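Local structure of polyhedrin (Uranotaenia sapphirina cypovirus, 4ZQX) at residues A22-M27 with N47-K52; L60-D65 with I95-K100; R77-Y82 with G169-I174; F104-N109 with V176-N181. The protein builds the crystalline polyhedra that encase cypovirus particles, and binds ATP in the crystal. All coordinates share one frame; numbering follows the deposited sequence.

Contact 1: residues A22-M27 with N47-K52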
loop_
_atom_site.group_PDB
_atom_site.type_symbol
_atom_site.label_atom_id
_atom_site.label_comp_id
_atom_site.label_asym_id
_atom_site.label_seq_id
_atom_site.Cartn_x
_atom_site.Cartn_y
_atom_site.Cartn_z
ATOM N N ALA A 22 19.522 -3.261 -16.960
ATOM C CA ALA A 22 20.331 -2.567 -15.955
ATOM C C ALA A 22 19.841 -2.740 -14.511
ATOM O O ALA A 22 18.646 -2.894 -14.243
ATOM C CB ALA A 22 20.419 -1.070 -16.286
ATOM N N TYR A 23 20.791 -2.696 -13.585
ATOM C CA TYR A 23 20.476 -2.595 -12.174
ATOM C C TYR A 23 19.658 -1.328 -11.946
ATOM O O TYR A 23 20.005 -0.271 -12.458
ATOM C CB TYR A 23 21.760 -2.576 -11.336
ATOM C CG TYR A 23 21.490 -2.606 -9.847
ATOM C CD1 TYR A 23 21.183 -3.792 -9.201
ATOM C CD2 TYR A 23 21.553 -1.447 -9.088
ATOM C CE1 TYR A 23 20.929 -3.823 -7.829
ATOM C CE2 TYR A 23 21.286 -1.460 -7.720
ATOM C CZ TYR A 23 20.975 -2.651 -7.098
ATOM O OH TYR A 23 20.722 -2.685 -5.751
ATOM N N ASP A 24 18.567 -1.463 -11.187
ATOM C CA ASP A 24 17.606 -0.389 -10.902
ATOM C C ASP A 24 16.686 -0.026 -12.083
ATOM O O ASP A 24 15.903 0.923 -11.985
ATOM C CB ASP A 24 18.285 0.873 -10.328
ATOM C CG ASP A 24 18.245 0.937 -8.796
ATOM O OD1 ASP A 24 17.691 0.024 -8.125
ATOM O OD2 ASP A 24 18.786 1.932 -8.273
ATOM N N ALA A 25 16.744 -0.795 -13.171
ATOM C CA ALA A 25 15.793 -0.619 -14.272
ATOM C C ALA A 25 14.544 -1.417 -13.962
ATOM O O ALA A 25 14.625 -2.557 -13.502
ATOM C CB ALA A 25 16.394 -1.066 -15.583
ATOM N N ASN A 26 13.376 -0.817 -14.186
ATOM C CA ASN A 26 12.136 -1.491 -13.846
ATOM C C ASN A 26 11.734 -2.622 -14.786
ATOM O O ASN A 26 11.854 -2.509 -15.998
ATOM C CB ASN A 26 10.988 -0.482 -13.814
ATOM C CG ASN A 26 10.974 0.350 -12.567
ATOM O OD1 ASN A 26 11.339 -0.112 -11.491
ATOM N ND2 ASN A 26 10.542 1.592 -12.700
ATOM N N MET A 27 11.195 -3.689 -14.206
ATOM C CA MET A 27 10.302 -4.591 -14.935
ATOM C C MET A 27 8.937 -3.921 -14.952
ATOM O O MET A 27 8.619 -3.141 -14.036
ATOM C CB MET A 27 10.194 -5.951 -14.249
ATOM C CG MET A 27 11.517 -6.709 -14.154
ATOM S SD MET A 27 11.368 -8.170 -13.087
ATOM C CE MET A 27 11.321 -7.384 -11.488
ATOM N N ASN A 47 8.737 -2.352 -10.820
ATOM C CA ASN A 47 9.844 -2.400 -9.839
ATOM C C ASN A 47 11.044 -3.077 -10.462
ATOM O O ASN A 47 10.873 -3.870 -11.367
ATOM C CB ASN A 47 9.433 -3.201 -8.599
ATOM C CG ASN A 47 10.380 -2.995 -7.432
ATOM O OD1 ASN A 47 11.229 -3.843 -7.128
ATOM N ND2 ASN A 47 10.235 -1.861 -6.765
ATOM N N PRO A 48 12.264 -2.787 -9.971
ATOM C CA PRO A 48 13.407 -3.485 -10.571
ATOM C C PRO A 48 13.634 -4.879 -10.015
ATOM O O PRO A 48 14.316 -5.651 -10.672
ATOM C CB PRO A 48 14.606 -2.581 -10.198
ATOM C CG PRO A 48 13.997 -1.253 -9.848
ATOM C CD PRO A 48 12.699 -1.627 -9.175
ATOM N N PHE A 49 13.121 -5.189 -8.828
ATOM C CA PHE A 49 13.509 -6.417 -8.121
ATOM C C PHE A 49 12.366 -7.421 -7.954
ATOM O O PHE A 49 12.520 -8.608 -8.245
ATOM C CB PHE A 49 14.100 -6.023 -6.766
ATOM C CG PHE A 49 15.202 -5.014 -6.881
ATOM C CD1 PHE A 49 16.400 -5.366 -7.469
ATOM C CD2 PHE A 49 15.030 -3.706 -6.443
ATOM C CE1 PHE A 49 17.424 -4.443 -7.601
ATOM C CE2 PHE A 49 16.053 -2.783 -6.566
ATOM C CZ PHE A 49 17.246 -3.154 -7.148
ATOM N N VAL A 50 11.224 -6.949 -7.484
ATOM C CA VAL A 50 10.013 -7.763 -7.421
ATOM C C VAL A 50 8.808 -6.883 -7.662
ATOM O O VAL A 50 8.555 -5.964 -6.880
ATOM C CB VAL A 50 9.809 -8.442 -6.032
ATOM C CG1 VAL A 50 8.713 -9.468 -6.148
ATOM C CG2 VAL A 50 11.075 -9.069 -5.524
ATOM N N ILE A 51 8.068 -7.130 -8.744
ATOM C CA ILE A 51 6.785 -6.441 -8.929
ATOM C C ILE A 51 5.764 -7.180 -8.083
ATOM O O ILE A 51 5.690 -8.407 -8.142
ATOM C CB ILE A 51 6.261 -6.438 -10.379
ATOM C CG1 ILE A 51 7.311 -5.908 -11.355
ATOM C CG2 ILE A 51 4.953 -5.610 -10.454
ATOM C CD1 ILE A 51 6.856 -5.947 -12.809
ATOM N N LYS A 52 4.987 -6.436 -7.299
ATOM C CA LYS A 52 3.885 -7.005 -6.530
ATOM C C LYS A 52 2.584 -6.347 -6.983
ATOM O O LYS A 52 2.267 -5.239 -6.575
ATOM C CB LYS A 52 4.131 -6.798 -5.039
ATOM C CG LYS A 52 5.359 -7.550 -4.575
ATOM C CD LYS A 52 5.697 -7.323 -3.139
ATOM C CE LYS A 52 6.978 -8.096 -2.802
ATOM N NZ LYS A 52 7.343 -8.108 -1.373
#
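Met27 and Asn47 form an antiparallel hydrogen-bonded pair where strands 27-34 and 40-47 of the six-stranded sheet reach their ends. Met27 N donates to Asn47 O at 2.9 Å, while the return bond from Asn47 N to Met27 O is weak. The methionine chain bends at chi3 (-74°), which brings CE back over the Asn47-Pro48 backbone, and its CB meets CD1 of Ile51 at 3.6 Å. Asn26 lies alongside Pro48, its OD1 3.1 Å from Pro48 CD; its ND2 is bonded to Asp136 of the second subunit. Farther along, the rings of Tyr23 and Phe49 meet obliquely, CE1 to CE1 at 3.6 Å with planes 57° apart. Phe49 CZ also touches OD1 of Asp24, at 3.4 Å and again obliquely; this carboxylate forms a salt bridge with Arg139 of the second subunit. Behind these contacts, a type II turn from Ala22 to Ala25 shapes one chain and an Asx turn at Asn47 the other, where the polypeptide passes from one sheet to the next. Asn47 OD1 accepts from Phe49 N at 2.9 Å and from Val50 N at 3.1 Å, the two donors approaching from opposite faces of its amide plane.

Contact 2: residues L60-D65 with I95-K100; sequences LMWDID and INRIPK
Arg97 reaches along the backbone of residues 62-65, and its own carbonyl O accepts from Trp62 N at 2.9 Å. From there the side chain sets out with CB, which lies 4.2 Å from CE of Met61. The chain is extended from CG to NE (chi2 -178°, chi3 179°), and CG and CD both run past Trp62 O, CD at 3.5 Å. The guanidinium then turns its edge to the opposing chain. NH1 donates twice, to Trp62 O at 2.9 Å and to Ile64 O at 3.0 Å; both acceptors lie in the guanidinium plane, although NH1 stands well above each carbonyl plane. This is an arginine fastening a loop and a short 3-10 segment, residues 95-97, to the start of the two-stranded ribbon of 64-65 and 68-69. NH2 makes a weak bond to Ile64 O and a long salt bridge to Asp65 OD1, 3.6 Å away, with the carboxylate nearly perpendicular to the guanidinium. CD1 of the Trp62 indole meets NH1 obliquely, although the ring and guanidinium planes are only 7° apart. Beyond the arginine, Met61 SD lies beside Ile98 CG1, next to helix 72-83, and Pro99 CG rests 3.6 Å from Leu60 O.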
loop_
_atom_site.group_PDB
_atom_site.type_symbol
_atom_site.label_atom_id
_atom_site.label_comp_id
_atom_site.label_asym_id
_atom_site.label_seq_id
_atom_site.Cartn_x
_atom_site.Cartn_y
_atom_site.Cartn_z
ATOM N N LEU A 60 -11.454 -4.410 -9.197
ATOM C CA LEU A 60 -11.536 -5.076 -10.494
ATOM C C LEU A 60 -12.910 -4.975 -11.121
ATOM O O LEU A 60 -13.089 -5.357 -12.273
ATOM C CB LEU A 60 -11.182 -6.562 -10.362
ATOM C CG LEU A 60 -9.785 -7.045 -10.734
ATOM C CD1 LEU A 60 -9.753 -8.567 -10.656
ATOM C CD2 LEU A 60 -9.349 -6.558 -12.107
ATOM N N MET A 61 -13.893 -4.480 -10.377
ATOM C CA MET A 61 -15.218 -4.273 -10.949
ATOM C C MET A 61 -15.184 -3.051 -11.863
ATOM O O MET A 61 -14.429 -2.116 -11.615
ATOM C CB MET A 61 -16.241 -4.034 -9.837
ATOM C CG MET A 61 -16.313 -5.131 -8.805
ATOM S SD MET A 61 -17.126 -6.594 -9.438
ATOM C CE MET A 61 -18.818 -6.106 -9.160
ATOM N N TRP A 62 -15.985 -3.053 -12.922
ATOM C CA TRP A 62 -16.202 -1.824 -13.661
ATOM C C TRP A 62 -17.037 -0.931 -12.766
ATOM O O TRP A 62 -18.165 -1.277 -12.402
ATOM C CB TRP A 62 -16.904 -2.072 -14.995
ATOM C CG TRP A 62 -17.152 -0.812 -15.723
ATOM C CD1 TRP A 62 -18.343 -0.180 -15.885
ATOM C CD2 TRP A 62 -16.168 0.004 -16.369
ATOM N NE1 TRP A 62 -18.168 0.983 -16.603
ATOM C CE2 TRP A 62 -16.841 1.113 -16.919
ATOM C CE3 TRP A 62 -14.782 -0.105 -16.549
ATOM C CZ2 TRP A 62 -16.174 2.117 -17.625
ATOM C CZ3 TRP A 62 -14.126 0.884 -17.261
ATOM C CH2 TRP A 62 -14.821 1.978 -17.790
ATOM N N ASP A 63 -16.476 0.217 -12.406
ATOM C CA ASP A 63 -17.001 1.016 -11.293
ATOM C C ASP A 63 -17.576 2.383 -11.670
ATOM O O ASP A 63 -17.701 3.275 -10.823
ATOM C CB ASP A 63 -15.918 1.140 -10.214
ATOM C CG ASP A 63 -14.590 1.632 -10.749
ATOM O OD1 ASP A 63 -14.354 1.605 -11.969
ATOM O OD2 ASP A 63 -13.766 2.041 -9.920
ATOM N N ILE A 64 -17.983 2.518 -12.924
ATOM C CA ILE A 64 -18.552 3.770 -13.416
ATOM C C ILE A 64 -20.042 3.590 -13.638
ATOM O O ILE A 64 -20.472 2.634 -14.298
ATOM C CB ILE A 64 -17.860 4.206 -14.720
ATOM C CG1 ILE A 64 -16.338 4.152 -14.547
ATOM C CG2 ILE A 64 -18.308 5.605 -15.150
ATOM C CD1 ILE A 64 -15.792 4.910 -13.326
ATOM N N ASP A 65 -20.825 4.519 -13.094
ATOM C CA ASP A 65 -22.279 4.471 -13.180
ATOM C C ASP A 65 -22.763 5.858 -13.554
ATOM O O ASP A 65 -22.660 6.796 -12.763
ATOM C CB ASP A 65 -22.883 4.023 -11.843
ATOM C CG ASP A 65 -24.391 3.835 -11.905
ATOM O OD1 ASP A 65 -24.932 3.529 -12.993
ATOM O OD2 ASP A 65 -25.029 3.989 -10.842
ATOM N N ILE A 95 -23.078 -9.460 -13.303
ATOM C CA ILE A 95 -22.166 -9.866 -14.358
ATOM C C ILE A 95 -21.812 -8.714 -15.323
ATOM O O ILE A 95 -20.760 -8.741 -15.963
ATOM C CB ILE A 95 -22.727 -11.096 -15.126
ATOM C CG1 ILE A 95 -21.599 -11.890 -15.802
ATOM C CG2 ILE A 95 -23.779 -10.671 -16.127
ATOM C CD1 ILE A 95 -22.005 -13.302 -16.204
ATOM N N ASN A 96 -22.671 -7.701 -15.420
ATOM C CA ASN A 96 -22.371 -6.552 -16.264
ATOM C C ASN A 96 -21.065 -5.861 -15.875
ATOM O O ASN A 96 -20.457 -5.186 -16.711
ATOM C CB ASN A 96 -23.464 -5.494 -16.179
ATOM C CG ASN A 96 -24.778 -5.912 -16.817
ATOM O OD1 ASN A 96 -24.882 -6.949 -17.475
ATOM N ND2 ASN A 96 -25.793 -5.065 -16.645
ATOM N N ARG A 97 -20.640 -6.011 -14.617
ATOM C CA ARG A 97 -19.503 -5.246 -14.086
ATOM C C ARG A 97 -18.299 -6.112 -13.755
ATOM O O ARG A 97 -17.295 -5.616 -13.244
ATOM C CB ARG A 97 -19.923 -4.470 -12.827
ATOM C CG ARG A 97 -20.959 -3.373 -13.126
ATOM C CD ARG A 97 -21.367 -2.554 -11.890
ATOM N NE ARG A 97 -22.330 -1.516 -12.254
ATOM C CZ ARG A 97 -22.004 -0.359 -12.828
ATOM N NH1 ARG A 97 -20.729 -0.069 -13.078
ATOM N NH2 ARG A 97 -22.958 0.514 -13.152
ATOM N N ILE A 98 -18.408 -7.404 -14.043
ATOM C CA ILE A 98 -17.326 -8.349 -13.787
ATOM C C ILE A 98 -16.555 -8.485 -15.102
ATOM O O ILE A 98 -17.170 -8.524 -16.169
ATOM C CB ILE A 98 -17.896 -9.705 -13.300
ATOM C CG1 ILE A 98 -18.617 -9.516 -11.959
ATOM C CG2 ILE A 98 -16.811 -10.747 -13.127
ATOM C CD1 ILE A 98 -19.432 -10.698 -11.538
ATOM N N PRO A 99 -15.215 -8.541 -15.044
ATOM C CA PRO A 99 -14.484 -8.698 -16.308
ATOM C C PRO A 99 -14.832 -10.008 -17.010
ATOM O O PRO A 99 -15.062 -11.019 -16.336
ATOM C CB PRO A 99 -13.013 -8.741 -15.872
ATOM C CG PRO A 99 -12.990 -8.151 -14.475
ATOM C CD PRO A 99 -14.311 -8.436 -13.877
ATOM N N LYS A 100 -14.872 -9.976 -18.339
ATOM C CA LYS A 100 -14.971 -11.179 -19.146
ATOM C C LYS A 100 -13.616 -11.829 -19.296
ATOM O O LYS A 100 -13.512 -13.049 -19.354
ATOM C CB LYS A 100 -15.433 -10.838 -20.555
ATOM C CG LYS A 100 -16.899 -10.593 -20.720
ATOM C CD LYS A 100 -17.254 -10.655 -22.204
ATOM C CE LYS A 100 -17.579 -12.087 -22.661
ATOM N NZ LYS A 100 -18.821 -12.646 -22.013
#

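Contact 3: residues R77-Y82 with G169-I174; sequences RSINGY and GRPVSI
Pro171 lays its CD over one face of the Tyr82 ring, 3.6 Å from the centroid and 19° off the ring normal, a CH-pi contact that forms the dense part of this helix-to-loop junction. CD sits closest to the ring atom CG, at 3.4 Å, so the overlap is displaced toward the base of the tyrosine. Pro171 CG continues the apolar contact to CG1 of Ile79, one turn earlier on helix 72-83, at a looser 4.2 Å. Toward the ring's other end the packing gives way to water: a single molecule joins Tyr82 OH, at 2.7 Å, to Gly169 O, to which it donates. The same hydroxyl is also hydrogen-bonded to the backbone N of Ala94. On the partly exposed flank, Arg170 was modelled in two conformers, so its link to the helix is less certain. In one of them the chain extends from CG to NE, with CG anti to its N (chi1 174°), and NH1 donates to Tyr82 O at 2.8 Å, from above the carbonyl plane, while NH2 adds a weak bond to that oxygen. In that conformer the cation, near the C-terminal end of the helix, would be expected to interact favourably with the helix dipole, complementing the apolar proline-tyrosine contact.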
loop_
_atom_site.group_PDB
_atom_site.type_symbol
_atom_site.label_atom_id
_atom_site.label_comp_id
_atom_site.label_asym_id
_atom_site.label_seq_id
_atom_site.Cartn_x
_atom_site.Cartn_y
_atom_site.Cartn_z
ATOM N N ARG A 77 -20.633 -4.472 -1.531
ATOM C CA ARG A 77 -21.973 -4.998 -1.251
ATOM C C ARG A 77 -22.386 -6.011 -2.320
ATOM O O ARG A 77 -22.916 -7.071 -1.998
ATOM C CB ARG A 77 -22.997 -3.857 -1.164
ATOM C CG ARG A 77 -24.408 -4.308 -0.766
ATOM C CD ARG A 77 -25.287 -3.108 -0.472
ATOM N NE ARG A 77 -25.291 -2.163 -1.593
ATOM C CZ ARG A 77 -25.590 -0.868 -1.498
ATOM N NH1 ARG A 77 -25.920 -0.336 -0.325
ATOM N NH2 ARG A 77 -25.555 -0.098 -2.583
ATOM N N SER A 78 -22.103 -5.704 -3.585
ATOM C CA SER A 78 -22.463 -6.596 -4.687
ATOM C C SER A 78 -21.621 -7.866 -4.687
ATOM O O SER A 78 -22.130 -8.965 -4.906
ATOM C CB SER A 78 -22.337 -5.878 -6.040
ATOM O OG SER A 78 -23.289 -4.828 -6.143
ATOM N N ILE A 79 -20.333 -7.703 -4.429
ATOM C CA ILE A 79 -19.398 -8.825 -4.350
ATOM C C ILE A 79 -19.785 -9.827 -3.239
ATOM O O ILE A 79 -19.652 -11.044 -3.408
ATOM C CB ILE A 79 -17.964 -8.283 -4.121
ATOM C CG1 ILE A 79 -17.475 -7.604 -5.401
ATOM C CG2 ILE A 79 -16.988 -9.395 -3.698
ATOM C CD1 ILE A 79 -16.263 -6.699 -5.210
ATOM N N ASN A 80 -20.271 -9.308 -2.117
ATOM C CA ASN A 80 -20.606 -10.140 -0.964
ATOM C C ASN A 80 -21.510 -11.352 -1.274
ATOM O O ASN A 80 -21.307 -12.444 -0.741
ATOM C CB ASN A 80 -21.279 -9.290 0.126
ATOM C CG ASN A 80 -20.291 -8.457 0.947
ATOM O OD1 ASN A 80 -19.072 -8.666 0.908
ATOM N ND2 ASN A 80 -20.828 -7.513 1.713
ATOM N N GLY A 81 -22.492 -11.165 -2.145
ATOM C CA GLY A 81 -23.440 -12.232 -2.428
ATOM C C GLY A 81 -22.824 -13.403 -3.170
ATOM O O GLY A 81 -23.421 -14.481 -3.236
ATOM N N TYR A 82 -21.645 -13.193 -3.752
ATOM C CA TYR A 82 -20.911 -14.283 -4.398
ATOM C C TYR A 82 -20.058 -15.030 -3.382
ATOM O O TYR A 82 -19.801 -16.228 -3.526
ATOM C CB TYR A 82 -19.993 -13.740 -5.482
ATOM C CG TYR A 82 -20.726 -13.167 -6.689
ATOM C CD1 TYR A 82 -21.106 -11.834 -6.732
ATOM C CD2 TYR A 82 -21.015 -13.974 -7.799
ATOM C CE1 TYR A 82 -21.765 -11.311 -7.858
ATOM C CE2 TYR A 82 -21.667 -13.473 -8.893
ATOM C CZ TYR A 82 -22.036 -12.145 -8.934
ATOM O OH TYR A 82 -22.684 -11.663 -10.059
ATOM N N GLY A 169 -17.816 -15.328 -14.596
ATOM C CA GLY A 169 -18.967 -14.607 -14.062
ATOM C C GLY A 169 -18.965 -14.433 -12.559
ATOM O O GLY A 169 -19.995 -14.117 -11.970
ATOM N N ARG A 170 -17.802 -14.629 -11.945
ATOM C CA ARG A 170 -17.666 -14.485 -10.502
ATOM C C ARG A 170 -16.521 -13.519 -10.215
ATOM O O ARG A 170 -15.498 -13.570 -10.877
ATOM C CB ARG A 170 -17.416 -15.861 -9.874
ATOM C CG ARG A 170 -17.099 -15.881 -8.386
ATOM C CD ARG A 170 -16.809 -17.314 -7.936
ATOM N NE ARG A 170 -16.514 -17.407 -6.507
ATOM C CZ ARG A 170 -17.439 -17.396 -5.553
ATOM N NH1 ARG A 170 -18.720 -17.289 -5.876
ATOM N NH2 ARG A 170 -17.083 -17.493 -4.277
ATOM N N PRO A 171 -16.706 -12.615 -9.226
ATOM C CA PRO A 171 -15.608 -11.699 -8.916
ATOM C C PRO A 171 -14.381 -12.438 -8.414
ATOM O O PRO A 171 -14.496 -13.443 -7.725
ATOM C CB PRO A 171 -16.162 -10.828 -7.778
ATOM C CG PRO A 171 -17.631 -11.048 -7.777
ATOM C CD PRO A 171 -17.850 -12.421 -8.318
ATOM N N VAL A 172 -13.215 -11.903 -8.746
ATOM C CA VAL A 172 -11.942 -12.451 -8.296
ATOM C C VAL A 172 -11.064 -11.318 -7.775
ATOM O O VAL A 172 -11.360 -10.142 -8.009
ATOM C CB VAL A 172 -11.217 -13.174 -9.454
ATOM C CG1 VAL A 172 -12.070 -14.317 -9.959
ATOM C CG2 VAL A 172 -10.894 -12.197 -10.572
ATOM N N SER A 173 -9.997 -11.689 -7.064
ATOM C CA SER A 173 -8.917 -10.768 -6.696
ATOM C C SER A 173 -7.624 -11.310 -7.303
ATOM O O SER A 173 -7.589 -12.454 -7.761
ATOM C CB SER A 173 -8.798 -10.636 -5.182
ATOM O OG SER A 173 -8.591 -11.900 -4.571
ATOM N N ILE A 174 -6.577 -10.491 -7.337
ATOM C CA ILE A 174 -5.368 -10.842 -8.076
ATOM C C ILE A 174 -4.113 -10.627 -7.260
ATOM O O ILE A 174 -3.958 -9.596 -6.594
ATOM C CB ILE A 174 -5.226 -9.977 -9.357
ATOM C CG1 ILE A 174 -6.408 -10.197 -10.300
ATOM C CG2 ILE A 174 -3.930 -10.299 -10.073
ATOM C CD1 ILE A 174 -6.371 -9.282 -11.527
HETATM O O HOH W 1 -22.427 -13.249 -12.240
#

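Contact 4: residues F104-N109 with V176-N181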
loop_
_atom_site.group_PDB
_atom_site.type_symbol
_atom_site.label_atom_id
_atom_site.label_comp_id
_atom_site.label_asym_id
_atom_site.label_seq_id
_atom_site.Cartn_x
_atom_site.Cartn_y
_atom_site.Cartn_z
ATOM N N PHE A 104 -2.502 -10.060 -18.987
ATOM C CA PHE A 104 -1.346 -9.703 -18.180
ATOM C C PHE A 104 -0.163 -9.500 -19.112
ATOM O O PHE A 104 0.280 -10.446 -19.745
ATOM C CB PHE A 104 -1.012 -10.821 -17.180
ATOM C CG PHE A 104 -2.090 -11.076 -16.173
ATOM C CD1 PHE A 104 -3.181 -11.864 -16.488
ATOM C CD2 PHE A 104 -2.018 -10.521 -14.911
ATOM C CE1 PHE A 104 -4.173 -12.084 -15.567
ATOM C CE2 PHE A 104 -3.006 -10.741 -13.997
ATOM C CZ PHE A 104 -4.089 -11.524 -14.329
ATOM N N TYR A 105 0.343 -8.271 -19.180
ATOM C CA TYR A 105 1.464 -7.923 -20.046
ATOM C C TYR A 105 2.707 -7.659 -19.201
ATOM O O TYR A 105 2.684 -6.789 -18.345
ATOM C CB TYR A 105 1.102 -6.691 -20.877
ATOM C CG TYR A 105 0.039 -6.999 -21.904
ATOM C CD1 TYR A 105 0.366 -7.673 -23.072
ATOM C CD2 TYR A 105 -1.291 -6.654 -21.697
ATOM C CE1 TYR A 105 -0.593 -7.990 -24.013
ATOM C CE2 TYR A 105 -2.254 -6.944 -22.649
ATOM C CZ TYR A 105 -1.895 -7.626 -23.804
ATOM O OH TYR A 105 -2.821 -7.956 -24.782
ATOM N N LEU A 106 3.766 -8.437 -19.430
ATOM C CA LEU A 106 5.009 -8.320 -18.665
ATOM C C LEU A 106 6.153 -7.942 -19.592
ATOM O O LEU A 106 6.317 -8.560 -20.650
ATOM C CB LEU A 106 5.356 -9.653 -17.974
ATOM C CG LEU A 106 4.540 -10.094 -16.755
ATOM C CD1 LEU A 106 3.112 -10.455 -17.130
ATOM C CD2 LEU A 106 5.216 -11.277 -16.070
ATOM N N ARG A 107 6.947 -6.945 -19.211
ATOM C CA ARG A 107 8.032 -6.511 -20.079
ATOM C C ARG A 107 9.258 -6.185 -19.255
ATOM O O ARG A 107 9.190 -5.386 -18.332
ATOM C CB ARG A 107 7.625 -5.273 -20.905
ATOM C CG ARG A 107 8.580 -4.959 -22.061
ATOM C CD ARG A 107 8.382 -3.536 -22.626
ATOM N NE ARG A 107 9.072 -3.368 -23.904
ATOM C CZ ARG A 107 10.355 -3.043 -24.041
ATOM N NH1 ARG A 107 11.108 -2.817 -22.975
ATOM N NH2 ARG A 107 10.884 -2.935 -25.252
ATOM N N GLY A 108 10.382 -6.784 -19.616
ATOM C CA GLY A 108 11.629 -6.499 -18.945
ATOM C C GLY A 108 12.430 -7.721 -18.583
ATOM O O GLY A 108 12.255 -8.799 -19.166
ATOM N N ASN A 109 13.329 -7.536 -17.613
ATOM C CA ASN A 109 14.290 -8.567 -17.242
ATOM C C ASN A 109 13.708 -9.536 -16.212
ATOM O O ASN A 109 14.216 -9.670 -15.106
ATOM C CB ASN A 109 15.578 -7.910 -16.739
ATOM C CG ASN A 109 16.753 -8.863 -16.721
ATOM O OD1 ASN A 109 16.772 -9.861 -17.440
ATOM N ND2 ASN A 109 17.747 -8.554 -15.898
ATOM N N VAL A 176 -0.037 -10.947 -8.285
ATOM C CA VAL A 176 1.003 -11.208 -9.266
ATOM C C VAL A 176 2.336 -10.887 -8.611
ATOM O O VAL A 176 2.512 -9.802 -8.052
ATOM C CB VAL A 176 0.817 -10.325 -10.519
ATOM C CG1 VAL A 176 1.894 -10.615 -11.566
ATOM C CG2 VAL A 176 -0.524 -10.565 -11.110
ATOM N N ILE A 177 3.254 -11.844 -8.655
ATOM C CA ILE A 177 4.595 -11.658 -8.129
ATOM C C ILE A 177 5.571 -11.874 -9.272
ATOM O O ILE A 177 5.578 -12.953 -9.855
ATOM C CB ILE A 177 4.890 -12.675 -7.013
ATOM C CG1 ILE A 177 3.876 -12.508 -5.881
ATOM C CG2 ILE A 177 6.309 -12.470 -6.453
ATOM C CD1 ILE A 177 3.914 -13.594 -4.832
ATOM N N VAL A 178 6.379 -10.864 -9.589
ATOM C CA VAL A 178 7.275 -10.903 -10.747
ATOM C C VAL A 178 8.710 -10.646 -10.316
ATOM O O VAL A 178 9.105 -9.488 -10.144
ATOM C CB VAL A 178 6.909 -9.841 -11.785
ATOM C CG1 VAL A 178 7.773 -9.994 -13.021
ATOM C CG2 VAL A 178 5.454 -9.943 -12.148
ATOM N N PRO A 179 9.509 -11.716 -10.137
ATOM C CA PRO A 179 10.895 -11.539 -9.679
ATOM C C PRO A 179 11.858 -11.266 -10.828
ATOM O O PRO A 179 11.620 -11.701 -11.964
ATOM C CB PRO A 179 11.233 -12.894 -9.024
ATOM C CG PRO A 179 10.084 -13.774 -9.248
ATOM C CD PRO A 179 9.171 -13.141 -10.243
ATOM N N ARG A 180 12.922 -10.534 -10.520
ATOM C CA ARG A 180 13.976 -10.260 -11.476
ATOM C C ARG A 180 14.792 -11.511 -11.868
ATOM O O ARG A 180 15.123 -12.339 -11.025
ATOM C CB ARG A 180 14.927 -9.219 -10.885
ATOM C CG ARG A 180 15.915 -8.697 -11.915
ATOM C CD ARG A 180 16.818 -7.599 -11.373
ATOM N NE ARG A 180 17.528 -6.945 -12.473
ATOM C CZ ARG A 180 17.041 -5.933 -13.208
ATOM N NH1 ARG A 180 15.834 -5.396 -12.977
ATOM N NH2 ARG A 180 17.776 -5.446 -14.186
ATOM N N ASN A 181 15.122 -11.622 -13.151
ATOM C CA ASN A 181 16.044 -12.636 -13.646
ATOM C C ASN A 181 17.462 -12.487 -13.034
ATOM O O ASN A 181 18.142 -11.478 -13.237
ATOM C CB ASN A 181 16.061 -12.523 -15.182
ATOM C CG ASN A 181 17.078 -13.443 -15.848
ATOM O OD1 ASN A 181 17.680 -14.287 -15.211
ATOM N ND2 ASN A 181 17.256 -13.276 -17.152
#
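The segments run nearly the same way, 22° apart, with CA atoms 9.3 Å apart at Phe104 and Val176 but only 5.7 Å at Asn109 and Asn181, where Asn181 N donates to Asn109 O at 2.9 Å in a nearly straight bond (171°). At the wide end the strands are joined by side chains alone. Phe104 turns CE2 to CG2 of Val176 at 3.8 Å, an oblique approach, and CD2 of Leu106 touches CG2 of Val178 at 4.1 Å. The Leu106 side chain is about 12 Å from bound ATP. At the narrow end polar groups take over. The Asn109 amide stands almost perpendicular to the Arg180 guanidinium, its ND2 over one face and 3.5 Å from NH2. With CG anti to the backbone N (chi1 -163°), Asn109 also brings OD1 to within 3.6 Å of Asn181 CB. Arg180 is held elsewhere, its NH1 bonding to Pro48 O and Ala25 O, while Asn181 OD1 accepts from the N of His183. This is face-to-face packing of two beta sheets, with strand 101-107 of the six-stranded sheet against strand 173-179 of the three-stranded one. Leu29 of strand 27-34 touches both Leu106 and Val176, and Ile117 and Ile119 of strand 116-120 adjoin Phe104.

Contacts 1 and 4 lie together, centres 9 Å apart, and contacts 2 and 3 form a second pair, centres 10 Å apart; contacts 1 and 2, with centres 31 Å apart, are on opposite sides of the chain's centre. Along the chain contact 1 closes before any other opens, whereas contact 3 crosses both contact 2 and contact 4 by alternation of segments. Strand 173-179 serves contacts 3 and 4 and neighbours strand 50-55 of contact 1 in the three-stranded sheet. The Arg180 bonds link contacts 1 and 4 directly, and Ile98 packs on Tyr82 between contacts 2 and 3. Contacts 1, 3 and 4 also touch the third subunit, tying this framework to the trimeric assembly.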